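Local coordinates for protein CutA1 (Shewanella, PDB 3AHP) that probably contributes to divalent metal ion tolerance and assembles as a stable trimer in a psychrotrophic bacterium, at residues Gln6-Thr11 against Pro58-Cys63. Numbering follows the deposited sequence.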
loop_
_atom_site.group_PDB
_atom_site.type_symbol
_atom_site.label_atom_id
_atom_site.label_comp_id
_atom_site.label_asym_id
_atom_site.label_seq_id
_atom_site.Cartn_x
_atom_site.Cartn_y
_atom_site.Cartn_z
ATOM N N GLN B 6 -3.740 -14.565 5.448
ATOM C CA GLN B 6 -3.060 -14.053 4.284
ATOM C C GLN B 6 -2.388 -12.726 4.559
ATOM O O GLN B 6 -2.844 -11.963 5.421
ATOM C CB GLN B 6 -4.033 -13.928 3.129
ATOM C CG GLN B 6 -4.560 -15.265 2.663
ATOM C CD GLN B 6 -5.994 -15.196 2.236
ATOM O OE1 GLN B 6 -6.807 -14.516 2.859
ATOM N NE2 GLN B 6 -6.311 -15.867 1.141
ATOM N N LEU B 7 -1.279 -12.478 3.854
ATOM C CA LEU B 7 -0.542 -11.233 3.995
ATOM C C LEU B 7 -0.499 -10.419 2.722
ATOM O O LEU B 7 -0.521 -10.954 1.628
ATOM C CB LEU B 7 0.883 -11.488 4.465
ATOM C CG LEU B 7 1.085 -12.338 5.713
ATOM C CD1 LEU B 7 2.489 -12.918 5.712
ATOM C CD2 LEU B 7 0.794 -11.537 6.984
ATOM N N LEU B 8 -0.390 -9.108 2.894
ATOM C CA LEU B 8 0.156 -8.225 1.877
ATOM C C LEU B 8 1.575 -7.806 2.245
ATOM O O LEU B 8 1.805 -7.223 3.292
ATOM C CB LEU B 8 -0.744 -6.999 1.740
ATOM C CG LEU B 8 -0.485 -6.008 0.611
ATOM C CD1 LEU B 8 -0.522 -6.716 -0.708
ATOM C CD2 LEU B 8 -1.491 -4.850 0.672
ATOM N N ILE B 9 2.526 -8.140 1.380
ATOM C CA ILE B 9 3.938 -7.821 1.593
ATOM C C ILE B 9 4.379 -6.682 0.691
ATOM O O ILE B 9 4.074 -6.675 -0.507
ATOM C CB ILE B 9 4.833 -9.035 1.310
ATOM C CG1 ILE B 9 4.560 -10.127 2.340
ATOM C CG2 ILE B 9 6.318 -8.626 1.318
ATOM C CD1 ILE B 9 5.398 -11.384 2.141
ATOM N N PHE B 10 5.075 -5.711 1.273
ATOM C CA PHE B 10 5.661 -4.624 0.487
ATOM C C PHE B 10 7.154 -4.805 0.460
ATOM O O PHE B 10 7.772 -5.087 1.485
ATOM C CB PHE B 10 5.342 -3.247 1.085
ATOM C CG PHE B 10 3.897 -2.901 1.073
ATOM C CD1 PHE B 10 3.064 -3.303 2.112
ATOM C CD2 PHE B 10 3.357 -2.180 0.024
ATOM C CE1 PHE B 10 1.692 -2.997 2.087
ATOM C CE2 PHE B 10 2.010 -1.860 0.001
ATOM C CZ PHE B 10 1.171 -2.282 1.028
ATOM N N THR B 11 7.742 -4.562 -0.698
ATOM C CA THR B 11 9.188 -4.618 -0.829
ATOM C C THR B 11 9.610 -3.827 -2.052
ATOM O O THR B 11 8.800 -3.211 -2.698
ATOM C CB THR B 11 9.704 -6.076 -0.900
ATOM O OG1 THR B 11 11.130 -6.074 -0.856
ATOM C CG2 THR B 11 9.255 -6.753 -2.167
ATOM N N PRO B 58 8.995 -0.806 -6.840
ATOM C CA PRO B 58 8.171 -1.252 -5.737
ATOM C C PRO B 58 7.436 -2.550 -6.013
ATOM O O PRO B 58 7.081 -2.780 -7.106
ATOM C CB PRO B 58 7.218 -0.098 -5.589
ATOM C CG PRO B 58 7.113 0.430 -6.841
ATOM C CD PRO B 58 8.366 0.315 -7.519
ATOM N N MET B 59 7.268 -3.403 -5.022
ATOM C CA MET B 59 6.552 -4.671 -5.224
ATOM C C MET B 59 5.479 -4.915 -4.156
ATOM O O MET B 59 5.741 -4.743 -2.972
ATOM C CB MET B 59 7.526 -5.849 -5.233
ATOM C CG MET B 59 8.410 -5.929 -6.449
ATOM S SD MET B 59 9.394 -7.440 -6.466
ATOM C CE MET B 59 8.399 -8.470 -7.508
ATOM N N GLN B 60 4.294 -5.348 -4.579
ATOM C CA GLN B 60 3.325 -5.933 -3.659
ATOM C C GLN B 60 3.205 -7.442 -3.863
ATOM O O GLN B 60 2.967 -7.897 -4.971
ATOM C CB GLN B 60 1.946 -5.310 -3.840
ATOM C CG GLN B 60 1.819 -3.823 -3.529
ATOM C CD GLN B 60 0.382 -3.334 -3.748
ATOM O OE1 GLN B 60 0.095 -2.140 -3.621
ATOM N NE2 GLN B 60 -0.527 -4.273 -4.103
ATOM N N ILE B 61 3.344 -8.208 -2.786
ATOM C CA ILE B 61 3.178 -9.667 -2.845
ATOM C C ILE B 61 1.922 -10.107 -2.098
ATOM O O ILE B 61 1.731 -9.761 -0.933
ATOM C CB ILE B 61 4.383 -10.433 -2.236
ATOM C CG1 ILE B 61 5.686 -10.099 -2.978
ATOM C CG2 ILE B 61 4.115 -11.923 -2.259
ATOM C CD1 ILE B 61 6.943 -10.191 -2.107
ATOM N N LYS B 62 1.070 -10.881 -2.754
ATOM C CA LYS B 62 -0.086 -11.395 -2.058
ATOM C C LYS B 62 0.032 -12.887 -1.875
ATOM O O LYS B 62 0.301 -13.621 -2.832
ATOM C CB LYS B 62 -1.382 -10.999 -2.763
ATOM C CG LYS B 62 -1.610 -9.493 -2.784
ATOM C CD LYS B 62 -2.133 -9.037 -4.128
ATOM C CE LYS B 62 -1.040 -8.466 -5.008
ATOM N NZ LYS B 62 -1.194 -6.978 -5.125
ATOM N N CYS B 63 -0.121 -13.328 -0.629
ATOM C CA CYS B 63 0.257 -14.671 -0.253
ATOM C C CYS B 63 -0.437 -15.173 1.001
ATOM O O CYS B 63 -1.024 -14.404 1.757
ATOM C CB CYS B 63 1.765 -14.730 -0.047
ATOM S SG CYS B 63 2.319 -13.966 1.469
#
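Met59 begins the pairing with Thr11: two backbone bonds join them, Met59 N to Thr11 O at 2.8 Å and Thr11 N to Met59 O. Their side chains run alongside each other, and Thr11 CG2 meets Met59 CB at 3.6 Å. With Thr11 OG1 opposite the backbone N (chi1 -173°), CG2 is the branch turned to Met59, while OG1 hydrogen-bonds to Glu85 O. As in any regular antiparallel pair, hydrogen-bonded and non-hydrogen-bonded pairs alternate, and the two faces with them. Gln60, non-hydrogen-bonded, thus rises on the face of Phe10, its CG 4.0 Å from Phe10 CE2 in an oblique approach to the ring. Ile61 is back on the face of Met59 and Thr11, where its CD1 packs on Ile9 CG2 (3.8 Å) and reaches Thr11 CG2; the bond from Ile9 N to Ile61 O is nearly straight at 173°. Lys62 CG lies against Leu8 CD1 at 3.6 Å, the two side chains side by side. Beyond it the bent lysine chain carries NZ to a salt bridge with Glu85 of the second subunit. Cys63 closes the antiparallel register opposite Leu7, its SG 4.1 Å from Ile9 CD1. Helix 16-28 packs on Met59 and Ile61, although Leu7 on their face also touches Ile92 of the third subunit; on the other, Phe10 meets Phe10 of the second subunit and Leu8 of the third. Within the ferredoxin-like sheet, strand 86-94 flanks 6-11 and strand 34-38 flanks 58-63.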